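Local coordinates for protein yciO (Escherichia coli, PDB 1K7J), which is of unknown function but belongs to the SUA5 family and probably binds double-stranded RNA, at residues A[177-189]-A[194-206]. Numbering follows the deposited sequence.
Sequences LGQKPTTVIDLTD and VVREGVGDVKPFL. With SO4 (sulfate ion), chain B.
The guanidinium of Arg-196 lies between Pro-181 and Val-184. Pro-181 lays CB over the centre of one face, with CG beside NE, and Val-184 CG2 lies over the opposite face. The arginine chain is extended as far as CD and then bends at chi3 (71°), which turns the flat group across Pro-181. Edge-on, Arg-196 NE donates to Thr-182 O at 2.9 Å and Arg-196 NH2 to Thr-182 OG1 at 3.0 Å, both within 7° of the guanidinium plane. Thr-182 OG1 also bonds to Thr-98 OG1. Arg-196 NH1 and NH2 each hold one oxygen of a sulfate ion, probably from the crystallisation liquor, which Arg-57 and Ser-144 also bind. With an alanine here, Thr-182 O and OG1 would probably lose their guanidinium donors, and the sulfate two of its bonds.

Thr-183 OG1 accepts from Gly-198 N at 2.7 Å and donates to a lone pair of Gly-200 O, tying the loop that follows the strand to Thr-183. Further along, Ile-185 CG1 sits over the Phe-205 ring, 4.0 Å from its centroid, a CH-pi contact. Tyr-97 meets that ring edge-to-face. Val-184 O accepts from both Val-195 N and Arg-196 N. This is a classic beta bulge in an antiparallel hairpin, at one margin of the mixed sheet of this YrdC-like fold.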
loop_
_atom_site.group_PDB
_atom_site.type_symbol
_atom_site.label_atom_id
_atom_site.label_comp_id
_atom_site.label_asym_id
_atom_site.label_seq_id
_atom_site.Cartn_x
_atom_site.Cartn_y
_atom_site.Cartn_z
ATOM N N LEU A 177 7.833 -10.390 8.599
ATOM C CA LEU A 177 6.384 -10.308 8.639
ATOM C C LEU A 177 5.667 -11.572 8.201
ATOM O O LEU A 177 6.285 -12.604 7.943
ATOM C CB LEU A 177 5.931 -9.143 7.753
ATOM C CG LEU A 177 6.778 -7.871 7.865
ATOM C CD1 LEU A 177 6.256 -6.807 6.908
ATOM C CD2 LEU A 177 6.751 -7.367 9.297
ATOM N N GLY A 178 4.344 -11.478 8.139
ATOM C CA GLY A 178 3.550 -12.600 7.686
ATOM C C GLY A 178 3.552 -12.553 6.170
ATOM O O GLY A 178 3.893 -11.523 5.579
ATOM N N GLN A 179 3.185 -13.658 5.531
ATOM C CA GLN A 179 3.152 -13.701 4.073
ATOM C C GLN A 179 1.737 -13.668 3.510
ATOM O O GLN A 179 1.540 -13.805 2.304
ATOM C CB GLN A 179 3.888 -14.940 3.558
ATOM C CG GLN A 179 3.691 -16.177 4.403
ATOM C CD GLN A 179 4.965 -16.589 5.128
ATOM O OE1 GLN A 179 5.567 -15.799 5.865
ATOM N NE2 GLN A 179 5.383 -17.830 4.921
ATOM N N LYS A 180 0.752 -13.493 4.385
ATOM C CA LYS A 180 -0.639 -13.420 3.955
ATOM C C LYS A 180 -0.927 -11.963 3.601
ATOM O O LYS A 180 -0.691 -11.065 4.407
ATOM C CB LYS A 180 -1.575 -13.886 5.075
ATOM C CG LYS A 180 -3.043 -13.940 4.666
ATOM C CD LYS A 180 -3.940 -14.400 5.807
ATOM C CE LYS A 180 -3.670 -15.844 6.196
ATOM N NZ LYS A 180 -4.560 -16.283 7.313
ATOM N N PRO A 181 -1.431 -11.708 2.386
ATOM C CA PRO A 181 -1.734 -10.338 1.959
ATOM C C PRO A 181 -3.034 -9.829 2.571
ATOM O O PRO A 181 -3.715 -10.556 3.296
ATOM C CB PRO A 181 -1.821 -10.471 0.445
ATOM C CG PRO A 181 -2.460 -11.822 0.291
ATOM C CD PRO A 181 -1.689 -12.666 1.295
ATOM N N THR A 182 -3.369 -8.575 2.291
ATOM C CA THR A 182 -4.605 -8.005 2.810
ATOM C C THR A 182 -5.810 -8.670 2.158
ATOM O O THR A 182 -5.713 -9.261 1.078
ATOM C CB THR A 182 -4.741 -6.503 2.485
ATOM O OG1 THR A 182 -4.708 -6.328 1.064
ATOM C CG2 THR A 182 -3.635 -5.693 3.132
ATOM N N THR A 183 -6.948 -8.582 2.832
ATOM C CA THR A 183 -8.178 -9.091 2.262
ATOM C C THR A 183 -8.637 -7.914 1.413
ATOM O O THR A 183 -8.671 -6.774 1.888
ATOM C CB THR A 183 -9.207 -9.401 3.350
ATOM O OG1 THR A 183 -8.837 -10.625 3.992
ATOM C CG2 THR A 183 -10.611 -9.526 2.759
ATOM N N VAL A 184 -8.953 -8.179 0.152
ATOM C CA VAL A 184 -9.382 -7.118 -0.747
ATOM C C VAL A 184 -10.889 -7.181 -0.938
ATOM O O VAL A 184 -11.429 -8.204 -1.359
ATOM C CB VAL A 184 -8.681 -7.241 -2.118
ATOM C CG1 VAL A 184 -9.114 -6.105 -3.034
ATOM C CG2 VAL A 184 -7.170 -7.222 -1.930
ATOM N N ILE A 185 -11.560 -6.081 -0.610
ATOM C CA ILE A 185 -13.007 -5.989 -0.737
ATOM C C ILE A 185 -13.360 -4.866 -1.701
ATOM O O ILE A 185 -12.905 -3.738 -1.530
ATOM C CB ILE A 185 -13.678 -5.645 0.614
ATOM C CG1 ILE A 185 -13.258 -6.642 1.698
ATOM C CG2 ILE A 185 -15.199 -5.641 0.446
ATOM C CD1 ILE A 185 -13.718 -8.061 1.452
ATOM N N ASP A 186 -14.153 -5.175 -2.720
ATOM C CA ASP A 186 -14.588 -4.152 -3.664
ATOM C C ASP A 186 -15.884 -3.624 -3.057
ATOM O O ASP A 186 -16.829 -4.387 -2.849
ATOM C CB ASP A 186 -14.864 -4.763 -5.038
ATOM C CG ASP A 186 -15.248 -3.716 -6.075
ATOM O OD1 ASP A 186 -16.014 -2.790 -5.736
ATOM O OD2 ASP A 186 -14.792 -3.827 -7.234
ATOM N N LEU A 187 -15.924 -2.330 -2.760
ATOM C CA LEU A 187 -17.101 -1.726 -2.142
ATOM C C LEU A 187 -17.965 -0.909 -3.094
ATOM O O LEU A 187 -18.935 -0.282 -2.665
ATOM C CB LEU A 187 -16.675 -0.844 -0.964
ATOM C CG LEU A 187 -16.018 -1.543 0.230
ATOM C CD1 LEU A 187 -15.567 -0.505 1.254
ATOM C CD2 LEU A 187 -17.005 -2.521 0.858
ATOM N N THR A 188 -17.631 -0.912 -4.378
ATOM C CA THR A 188 -18.412 -0.141 -5.339
ATOM C C THR A 188 -19.795 -0.759 -5.549
ATOM O O THR A 188 -20.014 -1.937 -5.255
ATOM C CB THR A 188 -17.681 -0.019 -6.696
ATOM O OG1 THR A 188 -17.497 -1.318 -7.270
ATOM C CG2 THR A 188 -16.319 0.651 -6.507
ATOM N N ASP A 189 -20.723 0.055 -6.047
ATOM C CA ASP A 189 -22.099 -0.375 -6.295
ATOM C C ASP A 189 -22.779 -0.875 -5.020
ATOM O O ASP A 189 -23.760 -1.620 -5.083
ATOM C CB ASP A 189 -22.129 -1.471 -7.366
ATOM C CG ASP A 189 -21.609 -0.987 -8.705
ATOM O OD1 ASP A 189 -22.098 0.056 -9.188
ATOM O OD2 ASP A 189 -20.717 -1.649 -9.278
ATOM N N VAL A 194 -15.712 -9.973 -2.317
ATOM C CA VAL A 194 -14.389 -10.378 -1.878
ATOM C C VAL A 194 -13.527 -10.670 -3.098
ATOM O O VAL A 194 -13.765 -11.633 -3.831
ATOM C CB VAL A 194 -14.450 -11.635 -0.985
ATOM C CG1 VAL A 194 -13.044 -12.033 -0.549
ATOM C CG2 VAL A 194 -15.325 -11.367 0.233
ATOM N N VAL A 195 -12.533 -9.819 -3.317
ATOM C CA VAL A 195 -11.616 -9.967 -4.438
ATOM C C VAL A 195 -10.481 -10.911 -4.053
ATOM O O VAL A 195 -9.986 -11.681 -4.879
ATOM C CB VAL A 195 -11.033 -8.597 -4.842
ATOM C CG1 VAL A 195 -9.936 -8.770 -5.882
ATOM C CG2 VAL A 195 -12.141 -7.713 -5.382
ATOM N N ARG A 196 -10.070 -10.840 -2.790
ATOM C CA ARG A 196 -9.003 -11.691 -2.280
ATOM C C ARG A 196 -9.178 -11.927 -0.792
ATOM O O ARG A 196 -9.401 -10.986 -0.032
ATOM C CB ARG A 196 -7.634 -11.047 -2.510
ATOM C CG ARG A 196 -6.481 -11.856 -1.919
ATOM C CD ARG A 196 -5.127 -11.257 -2.277
ATOM N NE ARG A 196 -4.868 -10.001 -1.574
ATOM C CZ ARG A 196 -4.046 -9.057 -2.022
ATOM N NH1 ARG A 196 -3.406 -9.226 -3.172
ATOM N NH2 ARG A 196 -3.866 -7.944 -1.324
ATOM N N GLU A 197 -9.090 -13.183 -0.367
ATOM C CA GLU A 197 -9.205 -13.461 1.054
ATOM C C GLU A 197 -7.801 -13.461 1.646
ATOM O O GLU A 197 -6.960 -14.283 1.279
ATOM C CB GLU A 197 -9.891 -14.805 1.314
ATOM C CG GLU A 197 -9.969 -15.146 2.799
ATOM C CD GLU A 197 -11.092 -16.108 3.135
ATOM O OE1 GLU A 197 -11.381 -17.002 2.311
ATOM O OE2 GLU A 197 -11.676 -15.976 4.234
ATOM N N GLY A 198 -7.556 -12.518 2.550
ATOM C CA GLY A 198 -6.258 -12.405 3.187
ATOM C C GLY A 198 -6.368 -12.343 4.699
ATOM O O GLY A 198 -7.188 -13.040 5.299
ATOM N N VAL A 199 -5.555 -11.495 5.318
ATOM C CA VAL A 199 -5.546 -11.364 6.771
ATOM C C VAL A 199 -6.896 -10.966 7.364
ATOM O O VAL A 199 -7.340 -11.553 8.351
ATOM C CB VAL A 199 -4.484 -10.334 7.239
ATOM C CG1 VAL A 199 -4.468 -10.252 8.770
ATOM C CG2 VAL A 199 -3.112 -10.734 6.723
ATOM N N GLY A 200 -7.544 -9.971 6.764
ATOM C CA GLY A 200 -8.824 -9.510 7.274
ATOM C C GLY A 200 -9.989 -10.473 7.127
ATOM O O GLY A 200 -10.128 -11.148 6.110
ATOM N N ASP A 201 -10.833 -10.527 8.153
ATOM C CA ASP A 201 -12.009 -11.397 8.156
ATOM C C ASP A 201 -12.970 -10.940 7.055
ATOM O O ASP A 201 -13.279 -9.755 6.949
ATOM C CB ASP A 201 -12.688 -11.310 9.529
ATOM C CG ASP A 201 -13.844 -12.286 9.693
ATOM O OD1 ASP A 201 -14.134 -13.074 8.770
ATOM O OD2 ASP A 201 -14.470 -12.257 10.773
ATOM N N VAL A 202 -13.443 -11.871 6.233
ATOM C CA VAL A 202 -14.363 -11.511 5.156
ATOM C C VAL A 202 -15.817 -11.420 5.617
ATOM O O VAL A 202 -16.640 -10.757 4.985
ATOM C CB VAL A 202 -14.297 -12.526 3.985
ATOM C CG1 VAL A 202 -12.890 -12.565 3.405
ATOM C CG2 VAL A 202 -14.713 -13.913 4.462
ATOM N N LYS A 203 -16.122 -12.070 6.734
ATOM C CA LYS A 203 -17.485 -12.108 7.250
ATOM C C LYS A 203 -18.252 -10.797 7.384
ATOM O O LYS A 203 -19.440 -10.742 7.058
ATOM C CB LYS A 203 -17.506 -12.857 8.584
ATOM C CG LYS A 203 -17.146 -14.321 8.431
ATOM C CD LYS A 203 -17.186 -15.051 9.759
ATOM C CE LYS A 203 -16.802 -16.504 9.585
ATOM N NZ LYS A 203 -17.735 -17.227 8.679
ATOM N N PRO A 204 -17.601 -9.725 7.861
ATOM C CA PRO A 204 -18.321 -8.452 8.002
ATOM C C PRO A 204 -18.846 -7.898 6.678
ATOM O O PRO A 204 -19.710 -7.018 6.660
ATOM C CB PRO A 204 -17.275 -7.530 8.631
ATOM C CG PRO A 204 -16.380 -8.483 9.381
ATOM C CD PRO A 204 -16.236 -9.619 8.408
ATOM N N PHE A 205 -18.326 -8.423 5.577
ATOM C CA PHE A 205 -18.706 -7.968 4.244
ATOM C C PHE A 205 -19.525 -9.019 3.517
ATOM O O PHE A 205 -20.017 -8.773 2.414
ATOM C CB PHE A 205 -17.440 -7.675 3.438
ATOM C CG PHE A 205 -16.480 -6.772 4.145
ATOM C CD1 PHE A 205 -16.575 -5.391 4.004
ATOM C CD2 PHE A 205 -15.515 -7.297 5.001
ATOM C CE1 PHE A 205 -15.726 -4.542 4.705
ATOM C CE2 PHE A 205 -14.659 -6.454 5.710
ATOM C CZ PHE A 205 -14.765 -5.074 5.562
ATOM N N LEU A 206 -19.657 -10.182 4.150
ATOM C CA LEU A 206 -20.370 -11.332 3.597
ATOM C C LEU A 206 -19.486 -12.044 2.568
ATOM O O LEU A 206 -18.834 -13.049 2.938
ATOM C CB LEU A 206 -21.682 -10.885 2.950
ATOM C CG LEU A 206 -22.928 -10.869 3.838
ATOM C CD1 LEU A 206 -23.315 -12.291 4.171
ATOM C CD2 LEU A 206 -22.666 -10.070 5.103
ATOM O OXT LEU A 206 -19.438 -11.582 1.407
HETATM S S SO4 B . -2.229 -5.713 -4.097
HETATM O O1 SO4 B . -2.368 -5.763 -2.631
HETATM O O2 SO4 B . -0.897 -5.199 -4.455
HETATM O O3 SO4 B . -2.390 -7.071 -4.656
HETATM O O4 SO4 B . -3.266 -4.825 -4.653
#